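Local coordinates for protein BIFUNCTIONAL PROTEIN Proline utilization A (PutA) (Corynebacterium freiburgense, PDB 5UX5) that probably oxidises proline to glutamate in two steps, joining an FAD-dependent proline dehydrogenase and an NAD-dependent glutamate-semialdehyde dehydrogenase in one chain, at residues H579-P584 with T912-E917; S918-V923 with D945-R950; T951-E956 with F969-L974. All coordinates share one frame; numbering follows the deposited sequence.

In the fold
The three contacts follow one another along the chain on the same side of its centre, leading from the aldehyde dehydrogenase portion into the C-terminal region. Interaction 1 pairs strands 580-591 and 911-915 at the edge of a mixed sheet. Interaction 2 follows directly: the chain leaving the second strand packs against helix 936-953, and H579 packs on the D919-V920 backbone, the centres of the two contacts lying about 16 Å apart. Interaction 3, its centre about 16 Å from that of interaction 2, uses the end of the same helix against strand 965-980. Interactions 1 and 3 do not touch, with nearest atoms about 9 Å apart. Helix 936-953 also reaches the sheet edge, where R940 and L944 touch H579 and F937 touches D915.

Interaction 1: H579-P584 with T912-E917; sequences HSKFTP and TWEDIE
F582 packs on the indole of W913, its cross-strand partner in a non-hydrogen-bonded antiparallel pair. F582 CB sits over the six-membered ring of W913, 3.5 Å from the centroid. F582 CG is nearest W913 CZ2 and CE2, both at 3.9 Å. With CG anti to the backbone N (chi1 176°), the phenyl ring then runs toward the pyrrole side, where CD1 comes 3.2 Å from W913 NE1. Beyond it, F582 CE1 has W913 NE1 and T912 N as its nearest neighbours. The two ring planes stand at 48°. W913 NE1 itself is hydrogen-bonded to A908 O, and R1050 makes a cation-pi contact with the indole.

Between the strands, K581 and E914 exchange backbone bonds (K581 N to E914 O 3.0 Å, E914 N to K581 O 3.1 Å), as do T583 and T912. A further bond from I916 N to H579 O carries the pairing past the end of strand 912-915. On the face away from the rings, the side chains of K581 and E914 run side by side, with a long salt bridge of 3.6 Å from NZ to OE2. The chemistry thus divides by face: aromatic rings on one, loosely paired charges on the other, with backbone bonds fixing the register.

Interaction 2: S918-V923 with D945-R950; sequences SDVPSV and DEIAWR
The CA atoms of V923 and I947, 7.5 Å apart, are the nearest pair where the irregular, largely extended chain of 918-923 passes one flank of helix 945-950. The helix keeps its regular i to i+4 bonds here, including R950 N to E946 O, while the passing chain bends around it so that P921 and V923 both turn their side chains to the helix. The two backbones stay well separated, and side chains alone bridge them.

I947 is central. With CG1 anti to its carbonyl carbon (chi1 -63°) and the chain extended at chi2, its CD1 reaches out from the helix and meets P921 end on, 3.5 Å from CG, with the proline CD close behind. V923 crosses the isoleucine at about a right angle: both of its methyls lie against I947 CG1, V923 CG1 at 3.9 Å. V920 adds a more distant apolar neighbour to I947 CD1 and itself packs on R940, A943 and L944 of the same helix.

R950 also lays one face of its guanidinium over V923 CB, which is 4.0 Å from R950 CZ. The two side chains run past each other in opposite directions. One turn back along the helix, E946 fixes that flat group: R950 NE donates to E946 OE1 at 3.0 Å and 160°. E946 OE1 accepts on its anti lone pair and lies near the guanidinium plane of R950, and a weak bond from NH2 reaches the same oxygen. The carboxylate's OE2 pairs with R996, so E946 is shared by two arginines.

This is a loop-on-helix contact, an apolar patch beside an i to i+4 Glu-Arg salt bridge, through which the connection from strand 911-915 to helix 927-932 is held against helix 936-953.

Interaction 3: T951-E956 with F969-L974; sequences TEFGVE and FRYRPL
Y971 meets two successive residues of the helix end, E952 and F953. F953 turns its ring edge to the tyrosine face in a T-shaped pair, planes at 88° and centroids 4.8 Å apart, with CD1 standing over the centre of the tyrosine ring. At the far end of that ring the hydroxyl donates to E952 OE2 (OH to OE2 2.9 Å) on the carboxylate's anti lone pair, while E952 CG lies 3.5 Å from Y971 CE1. The glutamate reaches this place with CG anti to the backbone N (chi1 -175°) and a bend at chi2.

Past the end of the helix, E956 runs alongside R970, and the two close a salt bridge, E956 OE1 to R970 NH1 at 3.0 Å. The oxygen lies in the guanidinium plane but is approached on its syn side, somewhat out of the carboxylate plane, and the two flat groups stand nearly perpendicular.

A second shell holds these groups. N905 ND2 is hydrogen-bonded to the Y971 hydroxyl, and R1049 makes a long, weak ion pair with E952, which would help to balance its buried charge. R970 NE is bound by Q1059, and R972 NH1 lies over one face of the R970 guanidinium, 3.3 Å above its plane; E864 pairs with R972 and probably eases the closeness of the two arginines.

Outward again, strand 965-980 runs antiparallel to strand 1056-1064, and backbone hydrogen bonds join R970 with Q1059 and R972 with K1057. The wider, pi-type turn that ends helix 936-953 packs against this pair, F953 reaching L1056 as well as L1052 and L1053 in the preceding loop.

Interaction 1: H579-P584 with T912-E917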
ATOM      1  N   HIS A 579      15.457   5.787  34.477  1.00 39.94           N
ATOM      2  CA  HIS A 579      15.922   6.879  35.317  1.00 35.95           C
ATOM      3  C   HIS A 579      14.934   8.031  35.432  1.00 37.84           C
ATOM      4  O   HIS A 579      15.264   9.047  36.054  1.00 39.65           O
ATOM      5  CB  HIS A 579      17.266   7.353  34.780  1.00 28.20           C
ATOM      6  CG  HIS A 579      18.280   6.259  34.726  1.00 32.69           C
ATOM      7  ND1 HIS A 579      18.989   5.850  35.838  1.00 29.87           N
ATOM      8  CD2 HIS A 579      18.655   5.439  33.715  1.00 26.59           C
ATOM      9  CE1 HIS A 579      19.792   4.857  35.505  1.00 30.97           C
ATOM     10  NE2 HIS A 579      19.594   4.577  34.225  1.00 36.88           N
ATOM     11  N   SER A 580      13.716   7.875  34.911  1.00 35.28           N
ATOM     12  CA  SER A 580      12.653   8.865  35.016  1.00 31.44           C
ATOM     13  C   SER A 580      11.327   8.161  35.257  1.00 34.92           C
ATOM     14  O   SER A 580      11.175   6.970  34.976  1.00 41.14           O
ATOM     15  CB  SER A 580      12.563   9.713  33.757  1.00 29.96           C
ATOM     16  OG  SER A 580      12.893   8.938  32.618  1.00 32.04           O
ATOM     17  N   LYS A 581      10.363   8.906  35.786  1.00 33.26           N
ATOM     18  CA  LYS A 581       9.047   8.365  36.098  1.00 32.58           C
ATOM     19  C   LYS A 581       7.974   9.195  35.410  1.00 38.70           C
ATOM     20  O   LYS A 581       8.008  10.434  35.444  1.00 51.20           O
ATOM     21  CB  LYS A 581       8.785   8.324  37.622  1.00 32.52           C
ATOM     22  CG  LYS A 581       7.415   7.732  37.978  1.00 44.87           C
ATOM     23  CD  LYS A 581       7.107   7.647  39.479  1.00 54.02           C
ATOM     24  CE  LYS A 581       6.979   8.991  40.154  1.00 52.70           C
ATOM     25  NZ  LYS A 581       6.513   8.867  41.567  1.00 52.24           N
ATOM     26  N   PHE A 582       6.997   8.506  34.823  1.00 30.40           N
ATOM     27  CA  PHE A 582       5.940   9.149  34.048  1.00 24.09           C
ATOM     28  C   PHE A 582       4.691   9.318  34.903  1.00 27.84           C
ATOM     29  O   PHE A 582       4.343   8.440  35.692  1.00 28.68           O
ATOM     30  CB  PHE A 582       5.636   8.329  32.794  1.00 25.45           C
ATOM     31  CG  PHE A 582       4.497   8.837  31.968  1.00 31.72           C
ATOM     32  CD1 PHE A 582       4.661   9.951  31.131  1.00 36.96           C
ATOM     33  CD2 PHE A 582       3.275   8.168  31.964  1.00 24.45           C
ATOM     34  CE1 PHE A 582       3.625  10.404  30.323  1.00 21.35           C
ATOM     35  CE2 PHE A 582       2.231   8.618  31.165  1.00 21.79           C
ATOM     36  CZ  PHE A 582       2.416   9.743  30.339  1.00 25.50           C
ATOM     37  N   THR A 583       4.050  10.473  34.781  1.00 30.56           N
ATOM     38  CA  THR A 583       2.771  10.738  35.433  1.00 36.56           C
ATOM     39  C   THR A 583       1.789  11.200  34.371  1.00 36.00           C
ATOM     40  O   THR A 583       1.987  12.286  33.786  1.00 42.64           O
ATOM     41  CB  THR A 583       2.925  11.781  36.535  1.00 31.88           C
ATOM     42  OG1 THR A 583       3.866  11.287  37.494  1.00 38.27           O
ATOM     43  CG2 THR A 583       1.583  12.059  37.217  1.00 24.05           C
ATOM     44  N   PRO A 584       0.742  10.432  34.089  1.00 31.11           N
ATOM     45  CA  PRO A 584      -0.186  10.813  33.015  1.00 28.72           C
ATOM     46  C   PRO A 584      -1.015  12.038  33.349  1.00 30.14           C
ATOM     47  O   PRO A 584      -1.269  12.364  34.512  1.00 33.14           O
ATOM     48  CB  PRO A 584      -1.093   9.588  32.872  1.00 24.16           C
ATOM     49  CG  PRO A 584      -1.013   8.885  34.219  1.00 23.63           C
ATOM     50  CD  PRO A 584       0.429   9.111  34.660  1.00 24.84           C
ATOM     51  N   THR A 912       3.712  13.946  32.059  1.00 35.35           N
ATOM     52  CA  THR A 912       4.919  14.674  32.418  1.00 29.74           C
ATOM     53  C   THR A 912       5.911  13.702  33.020  1.00 29.14           C
ATOM     54  O   THR A 912       5.511  12.725  33.648  1.00 27.23           O
ATOM     55  CB  THR A 912       4.611  15.789  33.403  1.00 31.07           C
ATOM     56  OG1 THR A 912       3.753  15.283  34.435  1.00 37.74           O
ATOM     57  CG2 THR A 912       3.919  16.949  32.678  1.00 22.65           C
ATOM     58  N   TRP A 913       7.203  13.975  32.822  1.00 34.10           N
ATOM     59  CA  TRP A 913       8.278  13.128  33.325  1.00 29.52           C
ATOM     60  C   TRP A 913       9.104  13.866  34.372  1.00 36.47           C
ATOM     61  O   TRP A 913       9.282  15.088  34.304  1.00 41.89           O
ATOM     62  CB  TRP A 913       9.200  12.658  32.191  1.00 32.18           C
ATOM     63  CG  TRP A 913       8.562  11.683  31.248  1.00 34.35           C
ATOM     64  CD1 TRP A 913       7.735  11.973  30.212  1.00 35.23           C
ATOM     65  CD2 TRP A 913       8.683  10.250  31.272  1.00 36.22           C
ATOM     66  NE1 TRP A 913       7.335  10.819  29.575  1.00 33.98           N
ATOM     67  CE2 TRP A 913       7.898   9.747  30.208  1.00 35.73           C
ATOM     68  CE3 TRP A 913       9.365   9.346  32.096  1.00 27.61           C
ATOM     69  CZ2 TRP A 913       7.771   8.379  29.950  1.00 26.75           C
ATOM     70  CZ3 TRP A 913       9.254   7.990  31.829  1.00 25.01           C
ATOM     71  CH2 TRP A 913       8.464   7.521  30.768  1.00 28.57           C
ATOM     72  N   GLU A 914       9.626  13.103  35.334  1.00 37.60           N
ATOM     73  CA  GLU A 914      10.486  13.649  36.371  1.00 31.43           C
ATOM     74  C   GLU A 914      11.690  12.748  36.584  1.00 33.25           C
ATOM     75  O   GLU A 914      11.582  11.526  36.486  1.00 37.11           O
ATOM     76  CB  GLU A 914       9.735  13.803  37.695  1.00 37.02           C
ATOM     77  CG  GLU A 914       9.255  12.490  38.327  1.00 50.43           C
ATOM     78  CD  GLU A 914       8.491  12.701  39.639  1.00 57.83           C
ATOM     79  OE1 GLU A 914       8.805  13.650  40.390  1.00 62.73           O
ATOM     80  OE2 GLU A 914       7.558  11.925  39.919  1.00 56.34           O
ATOM     81  N   ASP A 915      12.838  13.349  36.886  1.00 38.87           N
ATOM     82  CA  ASP A 915      13.984  12.547  37.306  1.00 38.44           C
ATOM     83  C   ASP A 915      13.666  11.785  38.601  1.00 34.05           C
ATOM     84  O   ASP A 915      12.930  12.269  39.466  1.00 31.37           O
ATOM     85  CB  ASP A 915      15.212  13.445  37.501  1.00 29.10           C
ATOM     86  CG  ASP A 915      15.894  13.819  36.197  1.00 36.71           C
ATOM     87  OD1 ASP A 915      16.052  12.947  35.329  1.00 47.70           O
ATOM     88  OD2 ASP A 915      16.277  14.991  36.024  1.00 41.44           O
ATOM     89  N   ILE A 916      14.193  10.564  38.715  1.00 33.51           N
ATOM     90  CA  ILE A 916      14.153   9.803  39.960  1.00 30.02           C
ATOM     91  C   ILE A 916      15.578   9.469  40.390  1.00 36.07           C
ATOM     92  O   ILE A 916      16.537   9.639  39.641  1.00 36.21           O
ATOM     93  CB  ILE A 916      13.305   8.515  39.867  1.00 30.53           C
ATOM     94  CG1 ILE A 916      13.864   7.519  38.856  1.00 30.44           C
ATOM     95  CG2 ILE A 916      11.842   8.823  39.605  1.00 25.64           C
ATOM     96  CD1 ILE A 916      12.922   6.309  38.661  1.00 31.51           C
ATOM     97  N   GLU A 917      15.709   9.029  41.638  1.00 42.37           N
ATOM     98  CA  GLU A 917      16.995   8.557  42.137  1.00 35.84           C
ATOM     99  C   GLU A 917      17.253   7.158  41.605  1.00 40.47           C
ATOM    100  O   GLU A 917      16.379   6.282  41.665  1.00 50.32           O
ATOM    101  CB  GLU A 917      17.021   8.571  43.650  1.00 43.40           C
ATOM    102  CG  GLU A 917      16.634   9.910  44.226  1.00 62.90           C
ATOM    103  CD  GLU A 917      17.183  10.107  45.621  1.00 82.59           C
ATOM    104  OE1 GLU A 917      17.376  11.283  46.017  1.00 87.15           O
ATOM    105  OE2 GLU A 917      17.435   9.082  46.309  1.00 86.61           O
TER

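Interaction 2: S918-V923 with D945-R950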
ATOM      1  N   SER A 918      18.434   6.964  41.035  1.00 39.04           N
ATOM      2  CA  SER A 918      18.777   5.671  40.475  1.00 38.70           C
ATOM      3  C   SER A 918      20.286   5.575  40.417  1.00 38.46           C
ATOM      4  O   SER A 918      20.991   6.583  40.464  1.00 40.01           O
ATOM      5  CB  SER A 918      18.175   5.488  39.079  1.00 40.82           C
ATOM      6  OG  SER A 918      18.736   6.431  38.175  1.00 39.09           O
ATOM      7  N   ASP A 919      20.780   4.362  40.278  1.00 37.97           N
ATOM      8  CA  ASP A 919      22.208   4.204  40.125  1.00 46.69           C
ATOM      9  C   ASP A 919      22.511   4.062  38.649  1.00 49.75           C
ATOM     10  O   ASP A 919      21.880   3.266  37.949  1.00 53.24           O
ATOM     11  CB  ASP A 919      22.740   3.027  40.937  1.00 60.06           C
ATOM     12  CG  ASP A 919      23.263   3.461  42.312  1.00 66.09           C
ATOM     13  OD1 ASP A 919      24.333   4.115  42.364  1.00 67.45           O
ATOM     14  OD2 ASP A 919      22.611   3.143  43.330  1.00 65.54           O
ATOM     15  N   VAL A 920      23.431   4.890  38.175  1.00 50.58           N
ATOM     16  CA  VAL A 920      23.864   4.903  36.787  1.00 47.47           C
ATOM     17  C   VAL A 920      24.872   3.784  36.565  1.00 46.08           C
ATOM     18  O   VAL A 920      25.750   3.564  37.410  1.00 33.77           O
ATOM     19  CB  VAL A 920      24.464   6.268  36.430  1.00 49.55           C
ATOM     20  CG1 VAL A 920      25.040   6.244  35.021  1.00 56.36           C
ATOM     21  CG2 VAL A 920      23.412   7.329  36.557  1.00 45.10           C
ATOM     22  N   PRO A 921      24.780   3.036  35.472  1.00 44.62           N
ATOM     23  CA  PRO A 921      25.799   2.017  35.195  1.00 45.82           C
ATOM     24  C   PRO A 921      27.102   2.659  34.736  1.00 54.83           C
ATOM     25  O   PRO A 921      27.179   3.851  34.427  1.00 49.51           O
ATOM     26  CB  PRO A 921      25.178   1.185  34.079  1.00 32.67           C
ATOM     27  CG  PRO A 921      24.280   2.148  33.368  1.00 31.85           C
ATOM     28  CD  PRO A 921      23.754   3.101  34.422  1.00 30.98           C
ATOM     29  N   SER A 922      28.155   1.853  34.719  1.00 63.67           N
ATOM     30  CA  SER A 922      29.443   2.323  34.220  1.00 70.39           C
ATOM     31  C   SER A 922      29.427   2.334  32.688  1.00 66.35           C
ATOM     32  O   SER A 922      29.416   1.272  32.057  1.00 66.22           O
ATOM     33  CB  SER A 922      30.563   1.457  34.783  1.00 73.12           C
ATOM     34  OG  SER A 922      30.595   1.554  36.204  1.00 73.17           O
ATOM     35  N   VAL A 923      29.438   3.533  32.086  1.00 61.15           N
ATOM     36  CA  VAL A 923      29.599   3.701  30.638  1.00 52.80           C
ATOM     37  C   VAL A 923      30.637   4.785  30.408  1.00 43.31           C
ATOM     38  O   VAL A 923      30.704   5.759  31.161  1.00 46.84           O
ATOM     39  CB  VAL A 923      28.290   4.075  29.889  1.00 48.62           C
ATOM     40  CG1 VAL A 923      27.268   2.932  29.912  1.00 54.95           C
ATOM     41  CG2 VAL A 923      27.700   5.371  30.404  1.00 39.38           C
ATOM     42  N   ASP A 945      22.624  10.678  28.837  1.00 41.50           N
ATOM     43  CA  ASP A 945      22.630  10.978  27.409  1.00 33.31           C
ATOM     44  C   ASP A 945      23.376   9.900  26.638  1.00 38.09           C
ATOM     45  O   ASP A 945      22.905   9.412  25.607  1.00 44.57           O
ATOM     46  CB  ASP A 945      23.246  12.354  27.153  1.00 34.14           C
ATOM     47  CG  ASP A 945      22.319  13.511  27.563  1.00 39.22           C
ATOM     48  OD1 ASP A 945      21.126  13.265  27.842  1.00 39.40           O
ATOM     49  OD2 ASP A 945      22.779  14.681  27.597  1.00 34.04           O
ATOM     50  N   GLU A 946      24.545   9.505  27.129  1.00 42.40           N
ATOM     51  CA  GLU A 946      25.298   8.446  26.466  1.00 38.34           C
ATOM     52  C   GLU A 946      24.472   7.170  26.355  1.00 37.33           C
ATOM     53  O   GLU A 946      24.395   6.568  25.282  1.00 28.52           O
ATOM     54  CB  GLU A 946      26.596   8.184  27.220  1.00 38.08           C
ATOM     55  CG  GLU A 946      27.485   7.139  26.586  1.00 45.09           C
ATOM     56  CD  GLU A 946      28.032   7.537  25.235  1.00 48.98           C
ATOM     57  OE1 GLU A 946      28.392   6.619  24.469  1.00 51.25           O
ATOM     58  OE2 GLU A 946      28.118   8.750  24.940  1.00 50.80           O
ATOM     59  N   ILE A 947      23.844   6.742  27.456  1.00 40.51           N
ATOM     60  CA  ILE A 947      23.084   5.488  27.448  1.00 39.67           C
ATOM     61  C   ILE A 947      21.880   5.595  26.527  1.00 29.28           C
ATOM     62  O   ILE A 947      21.571   4.661  25.772  1.00 30.00           O
ATOM     63  CB  ILE A 947      22.652   5.090  28.869  1.00 30.91           C
ATOM     64  CG1 ILE A 947      23.836   4.819  29.745  1.00 34.86           C
ATOM     65  CG2 ILE A 947      21.717   3.914  28.841  1.00 27.39           C
ATOM     66  CD1 ILE A 947      23.378   4.703  31.152  1.00 46.40           C
ATOM     67  N   ALA A 948      21.160   6.707  26.603  1.00 26.15           N
ATOM     68  CA  ALA A 948      20.032   6.901  25.696  1.00 31.18           C
ATOM     69  C   ALA A 948      20.503   6.914  24.249  1.00 25.35           C
ATOM     70  O   ALA A 948      19.865   6.324  23.378  1.00 32.54           O
ATOM     71  CB  ALA A 948      19.290   8.196  26.042  1.00 24.75           C
ATOM     72  N   TRP A 949      21.657   7.519  23.985  1.00 29.24           N
ATOM     73  CA  TRP A 949      22.148   7.544  22.617  1.00 29.86           C
ATOM     74  C   TRP A 949      22.488   6.137  22.137  1.00 32.56           C
ATOM     75  O   TRP A 949      22.153   5.774  21.006  1.00 38.84           O
ATOM     76  CB  TRP A 949      23.352   8.485  22.512  1.00 27.41           C
ATOM     77  CG  TRP A 949      23.585   9.002  21.123  1.00 27.63           C
ATOM     78  CD1 TRP A 949      24.477   8.530  20.211  1.00 28.37           C
ATOM     79  CD2 TRP A 949      22.871  10.059  20.475  1.00 33.55           C
ATOM     80  NE1 TRP A 949      24.384   9.231  19.054  1.00 31.55           N
ATOM     81  CE2 TRP A 949      23.403  10.181  19.180  1.00 32.05           C
ATOM     82  CE3 TRP A 949      21.835  10.919  20.866  1.00 29.99           C
ATOM     83  CZ2 TRP A 949      22.941  11.133  18.266  1.00 27.55           C
ATOM     84  CZ3 TRP A 949      21.377  11.874  19.954  1.00 26.33           C
ATOM     85  CH2 TRP A 949      21.934  11.966  18.672  1.00 26.88           C
ATOM     86  N   ARG A 950      23.108   5.318  22.997  1.00 32.34           N
ATOM     87  CA  ARG A 950      23.418   3.938  22.627  1.00 27.60           C
ATOM     88  C   ARG A 950      22.164   3.090  22.451  1.00 33.19           C
ATOM     89  O   ARG A 950      22.136   2.185  21.609  1.00 26.66           O
ATOM     90  CB  ARG A 950      24.310   3.283  23.670  1.00 28.56           C
ATOM     91  CG  ARG A 950      25.683   3.863  23.796  1.00 33.97           C
ATOM     92  CD  ARG A 950      26.458   3.077  24.800  1.00 30.73           C
ATOM     93  NE  ARG A 950      27.704   3.742  25.118  1.00 35.44           N
ATOM     94  CZ  ARG A 950      28.615   3.260  25.955  1.00 39.34           C
ATOM     95  NH1 ARG A 950      28.428   2.094  26.548  1.00 43.97           N
ATOM     96  NH2 ARG A 950      29.715   3.942  26.198  1.00 34.17           N
TER

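Interaction 3: T951-E956 with F969-L974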
ATOM      1  N   THR A 951      21.137   3.335  23.266  1.00 33.09           N
ATOM      2  CA  THR A 951      19.969   2.464  23.294  1.00 29.76           C
ATOM      3  C   THR A 951      19.017   2.755  22.144  1.00 39.39           C
ATOM      4  O   THR A 951      18.551   1.832  21.465  1.00 44.46           O
ATOM      5  CB  THR A 951      19.231   2.644  24.615  1.00 31.69           C
ATOM      6  OG1 THR A 951      19.991   2.030  25.669  1.00 38.24           O
ATOM      7  CG2 THR A 951      17.851   1.981  24.526  1.00 41.73           C
ATOM      8  N   GLU A 952      18.752   4.040  21.902  1.00 36.68           N
ATOM      9  CA  GLU A 952      17.675   4.498  21.042  1.00 28.89           C
ATOM     10  C   GLU A 952      18.160   5.497  19.982  1.00 33.84           C
ATOM     11  O   GLU A 952      18.161   5.191  18.779  1.00 29.38           O
ATOM     12  CB  GLU A 952      16.578   5.118  21.923  1.00 31.00           C
ATOM     13  CG  GLU A 952      15.306   5.559  21.175  1.00 39.55           C
ATOM     14  CD  GLU A 952      14.399   4.392  20.876  1.00 49.09           C
ATOM     15  OE1 GLU A 952      14.845   3.238  21.082  1.00 59.47           O
ATOM     16  OE2 GLU A 952      13.257   4.608  20.417  1.00 47.35           O
ATOM     17  N   PHE A 953      18.630   6.676  20.420  1.00 32.05           N
ATOM     18  CA  PHE A 953      18.677   7.831  19.522  1.00 27.91           C
ATOM     19  C   PHE A 953      19.715   7.694  18.413  1.00 30.02           C
ATOM     20  O   PHE A 953      19.541   8.276  17.343  1.00 44.28           O
ATOM     21  CB  PHE A 953      18.910   9.103  20.336  1.00 25.38           C
ATOM     22  CG  PHE A 953      17.838   9.362  21.357  1.00 25.07           C
ATOM     23  CD1 PHE A 953      16.499   9.330  20.983  1.00 28.32           C
ATOM     24  CD2 PHE A 953      18.159   9.630  22.680  1.00 23.81           C
ATOM     25  CE1 PHE A 953      15.505   9.553  21.905  1.00 27.96           C
ATOM     26  CE2 PHE A 953      17.182   9.862  23.615  1.00 23.32           C
ATOM     27  CZ  PHE A 953      15.850   9.823  23.235  1.00 30.39           C
ATOM     28  N   GLY A 954      20.804   6.989  18.650  1.00 25.33           N
ATOM     29  CA  GLY A 954      21.840   6.793  17.673  1.00 26.13           C
ATOM     30  C   GLY A 954      21.626   5.617  16.764  1.00 25.95           C
ATOM     31  O   GLY A 954      22.518   5.286  15.981  1.00 33.33           O
ATOM     32  N   VAL A 955      20.495   4.937  16.870  1.00 30.35           N
ATOM     33  CA  VAL A 955      20.229   3.731  16.093  1.00 26.02           C
ATOM     34  C   VAL A 955      19.153   4.001  15.045  1.00 28.62           C
ATOM     35  O   VAL A 955      18.143   4.660  15.322  1.00 30.10           O
ATOM     36  CB  VAL A 955      19.796   2.556  16.985  1.00 26.27           C
ATOM     37  CG1 VAL A 955      19.697   1.316  16.144  1.00 28.03           C
ATOM     38  CG2 VAL A 955      20.774   2.366  18.149  1.00 25.34           C
ATOM     39  N   GLU A 956      19.369   3.462  13.845  1.00 28.18           N
ATOM     40  CA  GLU A 956      18.315   3.322  12.851  1.00 25.79           C
ATOM     41  C   GLU A 956      17.643   1.975  13.091  1.00 23.71           C
ATOM     42  O   GLU A 956      18.287   0.933  12.990  1.00 26.48           O
ATOM     43  CB  GLU A 956      18.876   3.399  11.436  1.00 28.55           C
ATOM     44  CG  GLU A 956      19.701   4.624  11.180  1.00 30.14           C
ATOM     45  CD  GLU A 956      19.639   5.094   9.745  1.00 44.01           C
ATOM     46  OE1 GLU A 956      20.003   6.273   9.490  1.00 45.13           O
ATOM     47  OE2 GLU A 956      19.186   4.310   8.877  1.00 51.93           O
ATOM     48  N   PHE A 969      13.110   3.611  11.580  1.00 27.33           N
ATOM     49  CA  PHE A 969      12.701   4.642  12.530  1.00 24.54           C
ATOM     50  C   PHE A 969      13.967   5.244  13.120  1.00 30.66           C
ATOM     51  O   PHE A 969      14.749   4.541  13.769  1.00 41.49           O
ATOM     52  CB  PHE A 969      11.823   4.065  13.639  1.00 20.45           C
ATOM     53  CG  PHE A 969      11.365   5.083  14.629  1.00 25.41           C
ATOM     54  CD1 PHE A 969      10.307   5.921  14.331  1.00 21.46           C
ATOM     55  CD2 PHE A 969      12.007   5.224  15.861  1.00 23.39           C
ATOM     56  CE1 PHE A 969       9.899   6.886  15.241  1.00 20.63           C
ATOM     57  CE2 PHE A 969      11.604   6.189  16.773  1.00 21.42           C
ATOM     58  CZ  PHE A 969      10.558   7.028  16.462  1.00 20.16           C
ATOM     59  N   ARG A 970      14.183   6.531  12.883  1.00 21.74           N
ATOM     60  CA  ARG A 970      15.426   7.149  13.280  1.00 22.40           C
ATOM     61  C   ARG A 970      15.159   8.556  13.774  1.00 33.95           C
ATOM     62  O   ARG A 970      14.102   9.151  13.522  1.00 25.07           O
ATOM     63  CB  ARG A 970      16.467   7.168  12.138  1.00 23.13           C
ATOM     64  CG  ARG A 970      16.101   7.992  10.933  1.00 26.35           C
ATOM     65  CD  ARG A 970      17.164   7.883   9.838  1.00 27.42           C
ATOM     66  NE  ARG A 970      16.957   8.860   8.772  1.00 27.12           N
ATOM     67  CZ  ARG A 970      17.862   9.165   7.845  1.00 33.00           C
ATOM     68  NH1 ARG A 970      19.057   8.587   7.867  1.00 31.31           N
ATOM     69  NH2 ARG A 970      17.582  10.056   6.902  1.00 25.84           N
ATOM     70  N   TYR A 971      16.164   9.093  14.466  1.00 29.44           N
ATOM     71  CA  TYR A 971      16.108  10.448  14.973  1.00 24.29           C
ATOM     72  C   TYR A 971      17.052  11.325  14.166  1.00 27.57           C
ATOM     73  O   TYR A 971      18.186  10.929  13.898  1.00 30.98           O
ATOM     74  CB  TYR A 971      16.463  10.461  16.456  1.00 26.51           C
ATOM     75  CG  TYR A 971      15.527   9.636  17.316  1.00 25.24           C
ATOM     76  CD1 TYR A 971      15.709   8.268  17.465  1.00 29.40           C
ATOM     77  CD2 TYR A 971      14.415  10.225  17.945  1.00 23.63           C
ATOM     78  CE1 TYR A 971      14.851   7.506  18.264  1.00 28.38           C
ATOM     79  CE2 TYR A 971      13.542   9.468  18.732  1.00 25.39           C
ATOM     80  CZ  TYR A 971      13.776   8.113  18.883  1.00 30.46           C
ATOM     81  OH  TYR A 971      12.950   7.359  19.662  1.00 29.36           O
ATOM     82  N   ARG A 972      16.578  12.496  13.755  1.00 26.95           N
ATOM     83  CA  ARG A 972      17.398  13.499  13.054  1.00 30.64           C
ATOM     84  C   ARG A 972      17.648  14.704  13.957  1.00 29.27           C
ATOM     85  O   ARG A 972      16.787  15.068  14.767  1.00 30.93           O
ATOM     86  CB  ARG A 972      16.742  14.020  11.765  1.00 35.00           C
ATOM     87  CG  ARG A 972      16.344  12.968  10.786  1.00 30.34           C
ATOM     88  CD  ARG A 972      17.561  12.209  10.358  1.00 31.05           C
ATOM     89  NE  ARG A 972      18.328  12.906   9.346  1.00 26.57           N
ATOM     90  CZ  ARG A 972      19.499  12.472   8.901  1.00 28.91           C
ATOM     91  NH1 ARG A 972      19.992  11.354   9.412  1.00 29.31           N
ATOM     92  NH2 ARG A 972      20.151  13.133   7.944  1.00 28.42           N
ATOM     93  N   PRO A 973      18.780  15.388  13.804  1.00 28.94           N
ATOM     94  CA  PRO A 973      19.087  16.497  14.715  1.00 27.02           C
ATOM     95  C   PRO A 973      18.181  17.684  14.448  1.00 27.77           C
ATOM     96  O   PRO A 973      17.926  18.028  13.291  1.00 29.99           O
ATOM     97  CB  PRO A 973      20.546  16.827  14.390  1.00 28.26           C
ATOM     98  CG  PRO A 973      20.677  16.465  12.977  1.00 28.59           C
ATOM     99  CD  PRO A 973      19.821  15.232  12.778  1.00 32.49           C
ATOM    100  N   LEU A 974      17.648  18.263  15.533  1.00 34.28           N
ATOM    101  CA  LEU A 974      17.028  19.588  15.478  1.00 31.43           C
ATOM    102  C   LEU A 974      18.112  20.649  15.330  1.00 28.28           C
ATOM    103  O   LEU A 974      19.052  20.681  16.115  1.00 43.53           O
ATOM    104  CB  LEU A 974      16.217  19.847  16.733  1.00 33.88           C
ATOM    105  CG  LEU A 974      15.537  21.209  16.870  1.00 32.42           C
ATOM    106  CD1 LEU A 974      14.241  21.198  16.115  1.00 26.36           C
ATOM    107  CD2 LEU A 974      15.302  21.575  18.347  1.00 33.13           C
TER